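Local coordinates for protein putative mannose-1-phosphate guanylyl transferase (Thermus thermophilus, PDB 2CU2) that probably transfers a guanylyl group from GTP to mannose 1-phosphate, producing GDP-mannose, at residues 14-19 and 24-29; 30-35 and 254-259; 134-139 and 149-154. All blocks are in the same frame, centred on the assembly; numbering follows the deposited sequence.

From the N terminus, the chain leaves strand 3-8 and folds back on itself at once: contact 1 joins residues 14-19 to 24-29 and closes a short loop before helix 37-45. The same connection runs straight on into 30-35, where contact 2 opens, to be closed 219 residues later by 254-259. Contact 3, between strands 134-139 and 150-157, falls wholly within that long span, on the other side of the chain's centre. Contacts 1 and 2 are in series along the chain yet touch in space, through K26 with D255 and W17 with W259, tying the N-terminal loop to the turn before helix 261-266; contact 3 belongs to the central sheet.

Contact 1: 14-19 and 24-29; sequences ERLWPL and RPKPFL. With SO4 (sulfate ion), chain B.
L19 and L29 form the tight side of this contact, lying alongside each other and pointing opposite ways so that L19 CD2 lies 3.8 Å from L29 CB. The L19 carbonyl is covered as well: L29 CD2 rests 3.4 Å from L19 O. L19 has CG anti to its backbone N (chi1 -176°), which carries its branches over toward the L29 chain. Beside this pair the packing slackens, with L16 CD1 touching L29 CD1 at 4.4 Å and the aliphatic CD of K26 at 4.2 Å. No hydrogen bond joins the two segments, and K26 NZ reaches past them to the D255 carbonyl and the carboxylate of D109. The sequences ERLWPL and RPKP belong to the signature loop of sugar-phosphate nucleotidyltransferases, which in relatives wraps the nucleotide phosphates after the first strand of the Rossmann-like domain. Here a sulfate, probably from the crystallisation liquor, sits on the loop's polar side, where E14 and R15 are partly exposed. E14 N donates to sulfate O2, while O4 is gripped twice by one residue, through R15 N at 3.1 Å and through R15 NE at 2.9 Å, the latter nearly straight (168°) and in the guanidinium plane. A bend in the arginine chain (chi3 -63°) turns the guanidinium toward the sulfate, where NH2 adds a weak bond to O3. An alanine here takes away NE and NH2, and the anion would probably be held more loosely, by the backbone N-H groups of E14 and R15 and by R327 NH2. That last group supplies its hydrogen bond to the sulfate from helix 327-334.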
loop_
_atom_site.group_PDB
_atom_site.type_symbol
_atom_site.label_atom_id
_atom_site.label_comp_id
_atom_site.label_asym_id
_atom_site.label_seq_id
_atom_site.Cartn_x
_atom_site.Cartn_y
_atom_site.Cartn_z
ATOM N N GLU A 14 -3.203 0.057 -18.437
ATOM C CA GLU A 14 -1.989 0.337 -17.680
ATOM C C GLU A 14 -2.253 1.391 -16.613
ATOM O O GLU A 14 -1.580 1.425 -15.587
ATOM C CB GLU A 14 -0.876 0.824 -18.609
ATOM C CG GLU A 14 -0.644 -0.061 -19.817
ATOM C CD GLU A 14 0.685 0.225 -20.498
ATOM O OE1 GLU A 14 1.039 1.419 -20.643
ATOM O OE2 GLU A 14 1.371 -0.744 -20.894
ATOM N N ARG A 15 -3.226 2.259 -16.860
ATOM C CA ARG A 15 -3.560 3.283 -15.886
ATOM C C ARG A 15 -4.218 2.649 -14.671
ATOM O O ARG A 15 -4.369 3.295 -13.639
ATOM C CB ARG A 15 -4.473 4.348 -16.506
ATOM C CG ARG A 15 -3.735 5.303 -17.443
ATOM C CD ARG A 15 -4.711 6.139 -18.267
ATOM N NE ARG A 15 -5.521 5.286 -19.133
ATOM C CZ ARG A 15 -6.554 5.706 -19.861
ATOM N NH1 ARG A 15 -6.922 6.984 -19.845
ATOM N NH2 ARG A 15 -7.230 4.837 -20.600
ATOM N N LEU A 16 -4.608 1.381 -14.787
ATOM C CA LEU A 16 -5.222 0.695 -13.650
ATOM C C LEU A 16 -4.268 -0.261 -12.931
ATOM O O LEU A 16 -4.693 -1.192 -12.258
ATOM C CB LEU A 16 -6.508 -0.037 -14.069
ATOM C CG LEU A 16 -7.680 0.899 -14.401
ATOM C CD1 LEU A 16 -8.905 0.092 -14.784
ATOM C CD2 LEU A 16 -7.984 1.791 -13.194
ATOM N N TRP A 17 -2.969 -0.020 -13.077
ATOM C CA TRP A 17 -1.959 -0.821 -12.388
ATOM C C TRP A 17 -2.168 -0.461 -10.909
ATOM O O TRP A 17 -2.516 0.683 -10.596
ATOM C CB TRP A 17 -0.560 -0.388 -12.844
ATOM C CG TRP A 17 0.566 -1.135 -12.179
ATOM C CD1 TRP A 17 1.192 -2.264 -12.640
ATOM C CD2 TRP A 17 1.158 -0.839 -10.908
ATOM N NE1 TRP A 17 2.139 -2.686 -11.730
ATOM C CE2 TRP A 17 2.138 -1.832 -10.659
ATOM C CE3 TRP A 17 0.954 0.166 -9.954
ATOM C CZ2 TRP A 17 2.914 -1.847 -9.490
ATOM C CZ3 TRP A 17 1.721 0.150 -8.793
ATOM C CH2 TRP A 17 2.690 -0.851 -8.572
ATOM N N PRO A 18 -1.936 -1.404 -9.977
ATOM C CA PRO A 18 -1.490 -2.794 -10.092
ATOM C C PRO A 18 -2.580 -3.825 -10.366
ATOM O O PRO A 18 -2.286 -5.020 -10.451
ATOM C CB PRO A 18 -0.847 -3.040 -8.742
ATOM C CG PRO A 18 -1.827 -2.367 -7.838
ATOM C CD PRO A 18 -2.085 -1.041 -8.555
ATOM N N LEU A 19 -3.829 -3.384 -10.481
ATOM C CA LEU A 19 -4.918 -4.323 -10.721
ATOM C C LEU A 19 -4.796 -5.000 -12.076
ATOM O O LEU A 19 -5.024 -6.203 -12.195
ATOM C CB LEU A 19 -6.275 -3.630 -10.606
ATOM C CG LEU A 19 -7.487 -4.556 -10.756
ATOM C CD1 LEU A 19 -7.496 -5.578 -9.633
ATOM C CD2 LEU A 19 -8.765 -3.734 -10.742
ATOM N N ARG A 24 -3.925 -10.161 -18.016
ATOM C CA ARG A 24 -5.243 -9.750 -17.554
ATOM C C ARG A 24 -5.550 -8.309 -17.965
ATOM O O ARG A 24 -5.242 -7.356 -17.261
ATOM C CB ARG A 24 -5.272 -9.875 -16.030
ATOM C CG ARG A 24 -6.574 -10.492 -15.522
ATOM C CD ARG A 24 -6.670 -11.986 -15.850
ATOM N NE ARG A 24 -6.773 -12.777 -14.620
ATOM C CZ ARG A 24 -6.635 -14.111 -14.730
ATOM N NH1 ARG A 24 -6.413 -14.661 -15.912
ATOM N NH2 ARG A 24 -6.718 -14.876 -13.638
ATOM N N PRO A 25 -6.137 -8.186 -19.172
ATOM C CA PRO A 25 -6.528 -6.894 -19.717
ATOM C C PRO A 25 -7.675 -6.267 -18.921
ATOM O O PRO A 25 -8.290 -6.885 -18.061
ATOM C CB PRO A 25 -6.947 -7.106 -21.172
ATOM C CG PRO A 25 -6.607 -8.546 -21.556
ATOM C CD PRO A 25 -6.467 -9.235 -20.119
ATOM N N LYS A 26 -7.932 -4.981 -19.225
ATOM C CA LYS A 26 -8.873 -4.195 -18.419
ATOM C C LYS A 26 -10.218 -4.911 -18.205
ATOM O O LYS A 26 -10.767 -4.945 -17.112
ATOM C CB LYS A 26 -9.100 -2.857 -19.124
ATOM C CG LYS A 26 -10.327 -2.118 -18.584
ATOM C CD LYS A 26 -10.188 -0.600 -18.705
ATOM C CE LYS A 26 -11.543 0.115 -18.695
ATOM N NZ LYS A 26 -11.424 1.406 -19.372
ATOM N N PRO A 27 -10.777 -5.452 -19.305
ATOM C CA PRO A 27 -12.120 -6.030 -19.281
ATOM C C PRO A 27 -12.241 -7.189 -18.285
ATOM O O PRO A 27 -13.327 -7.632 -17.936
ATOM C CB PRO A 27 -12.439 -6.518 -20.692
ATOM C CG PRO A 27 -11.390 -5.945 -21.641
ATOM C CD PRO A 27 -10.204 -5.577 -20.633
ATOM N N PHE A 28 -11.078 -7.728 -17.877
ATOM C CA PHE A 28 -11.112 -8.903 -17.013
ATOM C C PHE A 28 -10.765 -8.613 -15.551
ATOM O O PHE A 28 -10.328 -9.476 -14.800
ATOM C CB PHE A 28 -10.191 -9.970 -17.607
ATOM C CG PHE A 28 -10.562 -10.245 -19.033
ATOM C CD1 PHE A 28 -11.566 -11.163 -19.317
ATOM C CD2 PHE A 28 -9.849 -9.647 -20.059
ATOM C CE1 PHE A 28 -11.854 -11.484 -20.634
ATOM C CE2 PHE A 28 -10.144 -9.973 -21.379
ATOM C CZ PHE A 28 -11.146 -10.889 -21.671
ATOM N N LEU A 29 -10.936 -7.335 -15.160
ATOM C CA LEU A 29 -10.610 -6.958 -13.792
ATOM C C LEU A 29 -11.813 -6.894 -12.849
ATOM O O LEU A 29 -12.853 -6.328 -13.162
ATOM C CB LEU A 29 -9.927 -5.592 -13.889
ATOM C CG LEU A 29 -8.721 -5.620 -14.834
ATOM C CD1 LEU A 29 -8.053 -4.249 -14.974
ATOM C CD2 LEU A 29 -7.630 -6.584 -14.371
HETATM S S SO4 B . -4.146 2.596 -21.012
HETATM O O1 SO4 B . -2.976 3.508 -21.144
HETATM O O2 SO4 B . -3.744 1.210 -21.379
HETATM O O3 SO4 B . -5.235 3.054 -21.919
HETATM O O4 SO4 B . -4.636 2.610 -19.603
#

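Contact 2: 30-35 and 254-259; sequences PLFEGK and DDVGNW
L31 and V256 mark the nearest approach of two irregular backbones, with their CA atoms still 9.9 Å apart, so that side chains alone bridge the gap. V256 does so with both methyls. CG1, anti to the backbone N (chi1 -165°), meets L31 CD1 at 4.0 Å as the two side chains pass alongside, running in opposing senses; CG2 comes to the edge of the F32 ring, near its plane, 4.2 Å from CE2. The ring also meets Y111 and leans on V265 and F266 of helix 261-266. The contact thus joins the turn before helix 37-45 to the one linking strand 253-254 to helix 261-266. V256 closes an Asx turn: its N donates to D254 OD1 at 3.0 Å, taking the lone pair that points away from the other carboxylate oxygen. V256 itself has left-handed backbone angles (56°/48°). D254 OD1 is also in a salt bridge with R264, while D255 OD2 is hydrogen-bonded to the Y148 hydroxyl and accepts a weak bond from G257 N. On the other segment, backbone bonds from K35 N to F32 O and from L31 N to K35 O fold the chain into a compact turn. Polar bonds within each turn, and from R264, Y148 and K26 to 254-259, hold the turns' shapes, whereas the attraction between the segments is dispersive, one branched side chain set against a leucine and a phenylalanine edge.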
loop_
_atom_site.group_PDB
_atom_site.type_symbol
_atom_site.label_atom_id
_atom_site.label_comp_id
_atom_site.label_asym_id
_atom_site.label_seq_id
_atom_site.Cartn_x
_atom_site.Cartn_y
_atom_site.Cartn_z
ATOM N N PRO A 30 -11.693 -7.495 -11.648
ATOM C CA PRO A 30 -12.781 -7.494 -10.678
ATOM C C PRO A 30 -12.930 -6.126 -10.019
ATOM O O PRO A 30 -12.179 -5.748 -9.130
ATOM C CB PRO A 30 -12.463 -8.545 -9.618
ATOM C CG PRO A 30 -10.956 -8.760 -9.634
ATOM C CD PRO A 30 -10.571 -8.255 -11.105
ATOM N N LEU A 31 -13.924 -5.354 -10.509
ATOM C CA LEU A 31 -14.053 -3.969 -10.061
ATOM C C LEU A 31 -15.328 -3.722 -9.243
ATOM O O LEU A 31 -15.376 -3.921 -8.037
ATOM C CB LEU A 31 -14.039 -3.067 -11.294
ATOM C CG LEU A 31 -12.620 -2.684 -11.721
ATOM C CD1 LEU A 31 -12.603 -1.829 -12.988
ATOM C CD2 LEU A 31 -11.875 -1.882 -10.654
ATOM N N PHE A 32 -16.375 -3.226 -9.939
ATOM C CA PHE A 32 -17.614 -2.847 -9.261
ATOM C C PHE A 32 -18.474 -4.066 -8.892
ATOM O O PHE A 32 -18.737 -4.943 -9.705
ATOM C CB PHE A 32 -18.400 -1.917 -10.187
ATOM C CG PHE A 32 -17.565 -0.718 -10.529
ATOM C CD1 PHE A 32 -17.293 0.230 -9.550
ATOM C CD2 PHE A 32 -17.081 -0.556 -11.816
ATOM C CE1 PHE A 32 -16.529 1.345 -9.866
ATOM C CE2 PHE A 32 -16.315 0.565 -12.125
ATOM C CZ PHE A 32 -16.036 1.517 -11.153
ATOM N N GLU A 33 -18.887 -4.163 -7.612
ATOM C CA GLU A 33 -19.669 -5.320 -7.186
ATOM C C GLU A 33 -18.845 -6.612 -7.234
ATOM O O GLU A 33 -19.359 -7.712 -7.081
ATOM C CB GLU A 33 -20.896 -5.444 -8.095
ATOM C CG GLU A 33 -22.009 -4.463 -7.711
ATOM C CD GLU A 33 -23.236 -4.722 -8.559
ATOM O OE1 GLU A 33 -23.512 -5.876 -8.855
ATOM O OE2 GLU A 33 -23.929 -3.756 -8.890
ATOM N N GLY A 34 -17.539 -6.470 -7.436
ATOM C CA GLY A 34 -16.654 -7.638 -7.502
ATOM C C GLY A 34 -16.667 -8.295 -8.884
ATOM O O GLY A 34 -16.061 -9.334 -9.124
ATOM N N LYS A 35 -17.419 -7.658 -9.801
ATOM C CA LYS A 35 -17.621 -8.157 -11.156
ATOM C C LYS A 35 -16.538 -7.645 -12.110
ATOM O O LYS A 35 -16.062 -6.523 -12.006
ATOM C CB LYS A 35 -18.998 -7.695 -11.634
ATOM C CG LYS A 35 -20.129 -8.546 -11.057
ATOM C CD LYS A 35 -21.414 -8.441 -11.882
ATOM C CE LYS A 35 -22.675 -8.488 -11.013
ATOM N NZ LYS A 35 -23.731 -7.691 -11.634
ATOM N N ASP A 254 -19.424 5.522 -17.471
ATOM C CA ASP A 254 -18.025 5.936 -17.397
ATOM C C ASP A 254 -17.135 4.929 -18.133
ATOM O O ASP A 254 -17.377 3.732 -18.130
ATOM C CB ASP A 254 -17.624 5.994 -15.921
ATOM C CG ASP A 254 -16.526 7.032 -15.730
ATOM O OD1 ASP A 254 -15.403 6.767 -16.163
ATOM O OD2 ASP A 254 -16.796 8.076 -15.139
ATOM N N ASP A 255 -16.102 5.450 -18.817
ATOM C CA ASP A 255 -15.229 4.532 -19.536
ATOM C C ASP A 255 -14.265 3.798 -18.593
ATOM O O ASP A 255 -13.591 2.845 -18.965
ATOM C CB ASP A 255 -14.479 5.302 -20.631
ATOM C CG ASP A 255 -13.295 6.068 -20.053
ATOM O OD1 ASP A 255 -12.329 6.265 -20.794
ATOM O OD2 ASP A 255 -13.362 6.493 -18.905
ATOM N N VAL A 256 -14.217 4.286 -17.336
ATOM C CA VAL A 256 -13.317 3.697 -16.343
ATOM C C VAL A 256 -11.856 3.692 -16.799
ATOM O O VAL A 256 -11.156 2.691 -16.728
ATOM C CB VAL A 256 -13.772 2.269 -16.038
ATOM C CG1 VAL A 256 -13.092 1.777 -14.763
ATOM C CG2 VAL A 256 -15.280 2.224 -15.853
ATOM N N GLY A 257 -11.402 4.855 -17.306
ATOM C CA GLY A 257 -10.063 4.932 -17.890
ATOM C C GLY A 257 -8.964 4.923 -16.828
ATOM O O GLY A 257 -7.854 4.449 -17.039
ATOM N N ASN A 258 -9.224 5.479 -15.649
ATOM C CA ASN A 258 -8.220 5.492 -14.586
ATOM C C ASN A 258 -8.849 5.319 -13.199
ATOM O O ASN A 258 -10.061 5.261 -13.041
ATOM C CB ASN A 258 -7.470 6.824 -14.656
ATOM C CG ASN A 258 -8.425 7.952 -14.365
ATOM O OD1 ASN A 258 -9.176 7.933 -13.394
ATOM N ND2 ASN A 258 -8.384 8.970 -15.243
ATOM N N TRP A 259 -7.965 5.189 -12.191
ATOM C CA TRP A 259 -8.438 4.897 -10.839
ATOM C C TRP A 259 -9.468 5.916 -10.341
ATOM O O TRP A 259 -10.347 5.615 -9.544
ATOM C CB TRP A 259 -7.230 4.880 -9.902
ATOM C CG TRP A 259 -6.517 3.588 -10.005
ATOM C CD1 TRP A 259 -5.227 3.376 -10.541
ATOM C CD2 TRP A 259 -6.985 2.298 -9.542
ATOM N NE1 TRP A 259 -4.834 2.079 -10.454
ATOM C CE2 TRP A 259 -5.959 1.358 -9.811
ATOM C CE3 TRP A 259 -8.167 1.866 -8.944
ATOM C CZ2 TRP A 259 -6.130 0.029 -9.465
ATOM C CZ3 TRP A 259 -8.339 0.536 -8.602
ATOM C CH2 TRP A 259 -7.314 -0.391 -8.867
#

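Contact 3: 134-139 and 149-154; sequences VVALGL and GYIRLG
I151 reaches across to A136 with its terminal methyl, the one point at which these two strands truly meet. From CB outward the gap narrows step by step. I151 CB, fixed to the backbone and directed toward strand 134-139, is still 6.2 Å from A136 CB. At CG1, which lies beside the backbone N with chi1 near -56°, the separation from A136 CB has fallen to 5.4 Å. The chain then runs on extended (chi2 175°), and CD1 arrives 4.1 Å from A136 CB and 4.2 Å from the carbonyl O of L137. The other branch, CG2, stays behind at 5.9 Å from A136 CB. L137 offers its backbone oxygen alone, since its side chain sets off on the far side of its strand. This is methyl-on-methyl packing, with no hydrogen bond between the two segments, which are not paired neighbours in the sheet. Both instead pair antiparallel with strand 184-192, and the circuit is completed through 244-249, alongside 134-139, and 160-167, alongside 150-157. I151 accordingly touches V246 of strand 244-249 and F166 of strand 160-167, while A136 touches F190 of strand 184-192, so the isoleucine fills the inside of a curled part of the mixed sheet, with strands around it on several sides.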
loop_
_atom_site.group_PDB
_atom_site.type_symbol
_atom_site.label_atom_id
_atom_site.label_comp_id
_atom_site.label_asym_id
_atom_site.label_seq_id
_atom_site.Cartn_x
_atom_site.Cartn_y
_atom_site.Cartn_z
ATOM N N VAL A 134 -25.842 4.870 -40.007
ATOM C CA VAL A 134 -25.097 4.331 -38.882
ATOM C C VAL A 134 -25.521 5.031 -37.590
ATOM O O VAL A 134 -25.676 6.243 -37.535
ATOM C CB VAL A 134 -23.603 4.552 -39.132
ATOM C CG1 VAL A 134 -23.250 6.022 -38.911
ATOM C CG2 VAL A 134 -22.786 3.697 -38.180
ATOM N N VAL A 135 -25.799 4.292 -36.519
ATOM C CA VAL A 135 -26.286 4.892 -35.280
ATOM C C VAL A 135 -25.258 4.852 -34.150
ATOM O O VAL A 135 -24.602 3.834 -33.933
ATOM C CB VAL A 135 -27.583 4.179 -34.788
ATOM C CG1 VAL A 135 -28.234 4.981 -33.651
ATOM C CG2 VAL A 135 -28.560 4.002 -35.947
ATOM N N ALA A 136 -25.131 5.963 -33.427
ATOM C CA ALA A 136 -24.194 6.056 -32.315
ATOM C C ALA A 136 -24.920 6.362 -31.009
ATOM O O ALA A 136 -26.068 6.828 -31.011
ATOM C CB ALA A 136 -23.141 7.132 -32.597
ATOM N N LEU A 137 -24.243 6.079 -29.898
ATOM C CA LEU A 137 -24.787 6.309 -28.559
ATOM C C LEU A 137 -24.135 7.543 -27.972
ATOM O O LEU A 137 -22.907 7.653 -27.952
ATOM C CB LEU A 137 -24.504 5.112 -27.639
ATOM C CG LEU A 137 -24.762 5.296 -26.126
ATOM C CD1 LEU A 137 -26.257 5.391 -25.841
ATOM C CD2 LEU A 137 -24.160 4.116 -25.364
ATOM N N GLY A 138 -24.962 8.467 -27.498
ATOM C CA GLY A 138 -24.459 9.689 -26.904
ATOM C C GLY A 138 -24.867 9.797 -25.443
ATOM O O GLY A 138 -25.850 9.195 -25.014
ATOM N N LEU A 139 -24.101 10.561 -24.672
ATOM C CA LEU A 139 -24.385 10.755 -23.261
ATOM C C LEU A 139 -24.107 12.202 -22.885
ATOM O O LEU A 139 -23.085 12.761 -23.271
ATOM C CB LEU A 139 -23.520 9.808 -22.429
ATOM C CG LEU A 139 -23.873 8.357 -22.774
ATOM C CD1 LEU A 139 -22.658 7.489 -22.708
ATOM C CD2 LEU A 139 -24.978 7.865 -21.841
ATOM N N GLY A 149 -14.327 11.321 -26.781
ATOM C CA GLY A 149 -14.661 11.885 -28.067
ATOM C C GLY A 149 -16.054 12.451 -27.847
ATOM O O GLY A 149 -16.781 11.979 -26.966
ATOM N N TYR A 150 -16.426 13.461 -28.619
ATOM C CA TYR A 150 -17.744 14.072 -28.503
ATOM C C TYR A 150 -18.466 13.986 -29.840
ATOM O O TYR A 150 -17.842 13.730 -30.869
ATOM C CB TYR A 150 -17.624 15.543 -28.085
ATOM C CG TYR A 150 -17.138 15.753 -26.662
ATOM C CD1 TYR A 150 -15.856 15.360 -26.273
ATOM C CD2 TYR A 150 -17.963 16.352 -25.705
ATOM C CE1 TYR A 150 -15.408 15.555 -24.972
ATOM C CE2 TYR A 150 -17.523 16.555 -24.399
ATOM C CZ TYR A 150 -16.248 16.149 -24.044
ATOM O OH TYR A 150 -15.819 16.307 -22.757
ATOM N N ILE A 151 -19.779 14.203 -29.815
ATOM C CA ILE A 151 -20.593 14.169 -31.023
ATOM C C ILE A 151 -21.478 15.414 -31.115
ATOM O O ILE A 151 -22.084 15.821 -30.126
ATOM C CB ILE A 151 -21.523 12.947 -31.050
ATOM C CG1 ILE A 151 -20.715 11.654 -30.890
ATOM C CG2 ILE A 151 -22.298 12.927 -32.360
ATOM C CD1 ILE A 151 -21.585 10.405 -30.777
ATOM N N ARG A 152 -21.548 16.008 -32.305
ATOM C CA ARG A 152 -22.383 17.188 -32.533
ATOM C C ARG A 152 -23.780 16.691 -32.839
ATOM O O ARG A 152 -23.950 15.812 -33.681
ATOM C CB ARG A 152 -21.915 17.997 -33.748
ATOM C CG ARG A 152 -20.487 18.479 -33.735
ATOM C CD ARG A 152 -20.314 19.554 -34.813
ATOM N NE ARG A 152 -18.921 19.933 -35.025
ATOM C CZ ARG A 152 -18.055 19.224 -35.744
ATOM N NH1 ARG A 152 -18.437 18.093 -36.328
ATOM N NH2 ARG A 152 -16.803 19.643 -35.874
ATOM N N LEU A 153 -24.782 17.259 -32.183
ATOM C CA LEU A 153 -26.151 16.836 -32.429
ATOM C C LEU A 153 -26.936 17.821 -33.284
ATOM O O LEU A 153 -26.857 19.031 -33.088
ATOM C CB LEU A 153 -26.893 16.644 -31.112
ATOM C CG LEU A 153 -26.384 15.597 -30.125
ATOM C CD1 LEU A 153 -27.355 15.545 -28.950
ATOM C CD2 LEU A 153 -26.275 14.230 -30.799
ATOM N N GLY A 154 -27.686 17.290 -34.243
ATOM C CA GLY A 154 -28.511 18.130 -35.088
ATOM C C GLY A 154 -29.891 18.108 -34.457
ATOM O O GLY A 154 -30.011 17.722 -33.291
#